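Local coordinates for protein beta-fructofuranosidase (Bifidobacterium adolescentis, PDB 6NOB) that probably hydrolyses beta-fructofuranosides such as sucrose, releasing fructose, as a beta-fructofuranosidase of glycoside hydrolase family 32, at residues A[33-36]-A[37-41]; A[256-260]-A[261-265]. All coordinates share one frame; numbering follows the deposited sequence.

How the interactions relate
Both interactions are local and lie at the surface, each reversing or bending one continuous run of chain. Interaction 1 joins strands 30-34 and 40-45 of a small antiparallel sheet near the N-terminus; interaction 2 shapes the loop between strands 253-256 and 268-273 in the family 32 propeller. Their centres are 54 Å apart and they share no element. A type I turn and an acidic or amide side chain that accepts backbone N-H groups recur in both. In the hairpin this chemistry serves main-chain pairing, whereas in the loop it stands beside a charged arginine, a buried phenylalanine, a water and a bound ethanediol.

Interaction 1. Residues A[33-36]-A[37-41]; sequences VADG and NGVAI
Val33-Asp35 and Val39-Ile41 run antiparallel as the end of a beta hairpin, with Ala34 and Ala40 forming a non-hydrogen-bonded pair whose CA atoms are 4.2 Å apart. The connection is a type I turn from Asp35 to Gly38 followed by a G1 bulge, the classic 3:5 hairpin loop. Its signature is a split pairing at Asp35: the carbonyl O accepts from Gly38 N at 3.1 Å, while Asp35 N donates to Val39 O at 2.7 Å. Gly38 takes the bulge position with phi 91°, where a CB would press on the preceding carbonyl oxygen. One step further from the turn, Ile41 N reaches Val33 O at 2.6 Å.

The Asp35 side chain folds back over one face of this loop. Its CG lies between the backbone N and the carbonyl carbon (chi1 73°), which lays the carboxylate over that face. There OD1 receives Val39 N at 2.7 Å, the donor standing 41° above the carboxylate plane. A second, weak bond comes to the same OD1 from Asn37 N at 3.1 Å, so one oxygen draws in two backbone N-H groups of the loop, one of them weakly. Val39 lies obliquely against the carboxylate, its CB and CG2 touching both oxygens. Replacing Asp35 with an alanine is likely to leave the N-H groups of Val39 and Asn37 without this shared acceptor, and Val39 CB and CG2 without the carboxylate they lie against.

Alanines occupy one face of the hairpin; Val33 and Ile41 meet on the other through their CB atoms, and both also touch Val65 on the neighbouring strand 64-70. The extended branch of Ile41 continues towards the turn, where its CD1 packs 3.7 Å from Asp35 CB.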
loop_
_atom_site.group_PDB
_atom_site.type_symbol
_atom_site.label_atom_id
_atom_site.label_comp_id
_atom_site.label_asym_id
_atom_site.label_seq_id
_atom_site.Cartn_x
_atom_site.Cartn_y
_atom_site.Cartn_z
ATOM N N VAL A 33 -28.805 9.195 -20.037
ATOM C CA VAL A 33 -28.129 10.450 -20.340
ATOM C C VAL A 33 -28.977 11.207 -21.351
ATOM O O VAL A 33 -29.505 10.613 -22.298
ATOM C CB VAL A 33 -26.702 10.225 -20.886
ATOM C CG1 VAL A 33 -25.916 11.529 -20.882
ATOM C CG2 VAL A 33 -25.974 9.161 -20.075
ATOM N N ALA A 34 -29.113 12.515 -21.145
ATOM C CA ALA A 34 -29.877 13.378 -22.033
ATOM C C ALA A 34 -29.072 14.633 -22.339
ATOM O O ALA A 34 -28.265 15.083 -21.520
ATOM C CB ALA A 34 -31.230 13.757 -21.421
ATOM N N ASP A 35 -29.294 15.200 -23.523
ATOM C CA ASP A 35 -28.533 16.369 -23.949
ATOM C C ASP A 35 -29.106 17.630 -23.296
ATOM O O ASP A 35 -29.973 17.568 -22.420
ATOM C CB ASP A 35 -28.485 16.448 -25.478
ATOM C CG ASP A 35 -29.810 16.873 -26.109
ATOM O OD1 ASP A 35 -30.821 17.053 -25.397
ATOM O OD2 ASP A 35 -29.833 17.034 -27.348
ATOM N N GLY A 36 -28.621 18.796 -23.732
ATOM C CA GLY A 36 -29.016 20.043 -23.099
ATOM C C GLY A 36 -30.497 20.343 -23.206
ATOM O O GLY A 36 -31.069 20.982 -22.318
ATOM N N ASN A 37 -31.139 19.891 -24.279
ATOM C CA ASN A 37 -32.558 20.149 -24.493
ATOM C C ASN A 37 -33.454 19.027 -23.986
ATOM O O ASN A 37 -34.668 19.078 -24.207
ATOM C CB ASN A 37 -32.834 20.386 -25.980
ATOM C CG ASN A 37 -32.007 21.516 -26.553
ATOM O OD1 ASN A 37 -31.323 21.350 -27.561
ATOM N ND2 ASN A 37 -32.066 22.675 -25.910
ATOM N N GLY A 38 -32.894 18.025 -23.314
ATOM C CA GLY A 38 -33.669 16.910 -22.821
ATOM C C GLY A 38 -33.777 15.733 -23.765
ATOM O O GLY A 38 -34.473 14.763 -23.440
ATOM N N VAL A 39 -33.118 15.785 -24.921
ATOM C CA VAL A 39 -33.162 14.669 -25.857
ATOM C C VAL A 39 -32.300 13.533 -25.324
ATOM O O VAL A 39 -31.146 13.741 -24.928
ATOM C CB VAL A 39 -32.702 15.115 -27.253
ATOM C CG1 VAL A 39 -33.002 14.037 -28.282
ATOM C CG2 VAL A 39 -33.371 16.427 -27.636
ATOM N N ALA A 40 -32.858 12.325 -25.313
ATOM C CA ALA A 40 -32.158 11.178 -24.749
ATOM C C ALA A 40 -30.907 10.855 -25.556
ATOM O O ALA A 40 -30.934 10.836 -26.790
ATOM C CB ALA A 40 -33.086 9.964 -24.707
ATOM N N ILE A 41 -29.809 10.606 -24.848
ATOM C CA ILE A 41 -28.546 10.224 -25.465
ATOM C C ILE A 41 -28.261 8.738 -25.282
ATOM O O ILE A 41 -27.815 8.070 -26.215
ATOM C CB ILE A 41 -27.391 11.079 -24.897
ATOM C CG1 ILE A 41 -27.590 12.558 -25.226
ATOM C CG2 ILE A 41 -26.048 10.596 -25.427
ATOM C CD1 ILE A 41 -26.472 13.440 -24.707
#

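Interaction 2. Residues A[256-260]-A[261-265]. With EDO (1,2-ethanediol), chain C.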
loop_
_atom_site.group_PDB
_atom_site.type_symbol
_atom_site.label_atom_id
_atom_site.label_comp_id
_atom_site.label_asym_id
_atom_site.label_seq_id
_atom_site.Cartn_x
_atom_site.Cartn_y
_atom_site.Cartn_z
ATOM N N ALA A 256 -0.521 -19.978 -11.870
ATOM C CA ALA A 256 0.058 -20.737 -10.763
ATOM C C ALA A 256 -1.018 -21.081 -9.746
ATOM O O ALA A 256 -1.691 -20.186 -9.223
ATOM C CB ALA A 256 1.191 -19.954 -10.097
ATOM N N LEU A 257 -1.166 -22.371 -9.461
ATOM C CA LEU A 257 -2.049 -22.871 -8.418
ATOM C C LEU A 257 -1.224 -23.402 -7.251
ATOM O O LEU A 257 -0.010 -23.598 -7.355
ATOM C CB LEU A 257 -2.966 -23.975 -8.958
ATOM C CG LEU A 257 -3.592 -23.742 -10.331
ATOM C CD1 LEU A 257 -4.437 -24.940 -10.724
ATOM C CD2 LEU A 257 -4.427 -22.469 -10.332
ATOM N N ARG A 258 -1.902 -23.632 -6.128
ATOM C CA ARG A 258 -1.256 -24.261 -4.983
ATOM C C ARG A 258 -0.662 -25.603 -5.394
ATOM O O ARG A 258 -1.341 -26.437 -6.002
ATOM C CB ARG A 258 -2.258 -24.434 -3.837
ATOM C CG ARG A 258 -2.749 -23.107 -3.256
ATOM C CD ARG A 258 -3.604 -23.278 -2.010
ATOM N NE ARG A 258 -4.592 -24.336 -2.171
ATOM C CZ ARG A 258 -4.682 -25.402 -1.385
ATOM N NH1 ARG A 258 -3.851 -25.553 -0.366
ATOM N NH2 ARG A 258 -5.611 -26.312 -1.615
ATOM N N ALA A 259 0.619 -25.802 -5.073
ATOM C CA ALA A 259 1.342 -26.951 -5.607
ATOM C C ALA A 259 0.808 -28.273 -5.065
ATOM O O ALA A 259 0.857 -29.288 -5.766
ATOM C CB ALA A 259 2.837 -26.817 -5.313
ATOM N N ASN A 260 0.297 -28.286 -3.836
ATOM C CA ASN A 260 -0.280 -29.493 -3.256
ATOM C C ASN A 260 -1.217 -29.091 -2.124
ATOM O O ASN A 260 -1.331 -27.913 -1.769
ATOM C CB ASN A 260 0.806 -30.455 -2.762
ATOM C CG ASN A 260 1.754 -29.807 -1.778
ATOM O OD1 ASN A 260 1.358 -29.427 -0.675
ATOM N ND2 ASN A 260 3.017 -29.681 -2.168
ATOM N N ASP A 261 -1.878 -30.094 -1.542
ATOM C CA ASP A 261 -2.881 -29.858 -0.511
ATOM C C ASP A 261 -2.290 -29.380 0.809
ATOM O O ASP A 261 -3.050 -28.944 1.680
ATOM C CB ASP A 261 -3.699 -31.130 -0.278
ATOM C CG ASP A 261 -4.587 -31.478 -1.459
ATOM O OD1 ASP A 261 -4.938 -30.562 -2.235
ATOM O OD2 ASP A 261 -4.935 -32.668 -1.612
ATOM N N ASP A 262 -0.971 -29.445 0.986
ATOM C CA ASP A 262 -0.355 -28.955 2.212
ATOM C C ASP A 262 -0.048 -27.463 2.170
ATOM O O ASP A 262 0.267 -26.883 3.216
ATOM C CB ASP A 262 0.925 -29.742 2.516
ATOM C CG ASP A 262 0.643 -31.072 3.195
ATOM O OD1 ASP A 262 -0.471 -31.247 3.738
ATOM O OD2 ASP A 262 1.536 -31.944 3.185
ATOM N N PHE A 263 -0.117 -26.835 0.997
ATOM C CA PHE A 263 -0.129 -25.381 0.937
ATOM C C PHE A 263 -1.303 -24.858 1.752
ATOM O O PHE A 263 -2.397 -25.429 1.728
ATOM C CB PHE A 263 -0.265 -24.896 -0.511
ATOM C CG PHE A 263 1.042 -24.746 -1.246
ATOM C CD1 PHE A 263 1.959 -25.783 -1.285
ATOM C CD2 PHE A 263 1.331 -23.576 -1.940
ATOM C CE1 PHE A 263 3.151 -25.648 -1.977
ATOM C CE2 PHE A 263 2.521 -23.433 -2.634
ATOM C CZ PHE A 263 3.431 -24.473 -2.656
ATOM N N GLY A 264 -1.079 -23.774 2.486
ATOM C CA GLY A 264 -2.198 -23.072 3.081
ATOM C C GLY A 264 -3.140 -22.550 2.016
ATOM O O GLY A 264 -2.731 -22.215 0.903
ATOM N N TYR A 265 -4.431 -22.504 2.354
ATOM C CA TYR A 265 -5.397 -21.905 1.440
ATOM C C TYR A 265 -5.042 -20.456 1.135
ATOM O O TYR A 265 -5.279 -19.980 0.019
ATOM C CB TYR A 265 -6.805 -22.006 2.024
ATOM C CG TYR A 265 -7.347 -23.416 2.046
ATOM C CD1 TYR A 265 -7.259 -24.233 0.924
ATOM C CD2 TYR A 265 -7.940 -23.935 3.191
ATOM C CE1 TYR A 265 -7.751 -25.528 0.942
ATOM C CE2 TYR A 265 -8.431 -25.224 3.220
ATOM C CZ TYR A 265 -8.336 -26.016 2.094
ATOM O OH TYR A 265 -8.829 -27.299 2.120
HETATM C C1 EDO C . -6.531 -23.793 -5.916
HETATM O O1 EDO C . -5.971 -24.127 -4.640
HETATM C C2 EDO C . -5.809 -22.600 -6.534
HETATM O O2 EDO C . -4.439 -22.554 -6.109
HETATM O O HOH W 1 -6.097 -28.637 -0.943
#
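Tyr265 meets Arg258 the reverse way from a stacked cation-pi pair: the ring presents its edge to the guanidinium face. Tyr265 CD1 lies over the centre of that group, CE1 is 3.4 Å from Arg258 NH2, and the two planes are 57° apart. A bend at chi3 (-45°) brings the guanidinium back over the loop. At its edge NE donates to O1 of a 1,2-ethanediol, probably from the crystallisation liquor, at 2.8 Å, while Arg258 N holds O2 of the same molecule. A water accepts from NH2 and donates to Asp261 OD1, bridging charges that do not touch.

A type I turn runs from Asn260 to Phe263, closed by Phe263 N to Asn260 O at 3.2 Å. Asn260 OD1 takes Asp262 N on an in-plane lone pair at 2.9 Å, an Asx turn, with a weaker bond from Phe263 N. The buried Phe263 ring turns one face to Ala259 N, which sits over the ring centre, and makes edge-to-face contacts with Tyr358 and Phe267.

This loop of the five-bladed propeller combines a buried aromatic ring with a polar cluster round Arg258 whose N-H groups partly meet exchangeable molecules and which reaches Asp261 through water, a probably adaptable arrangement.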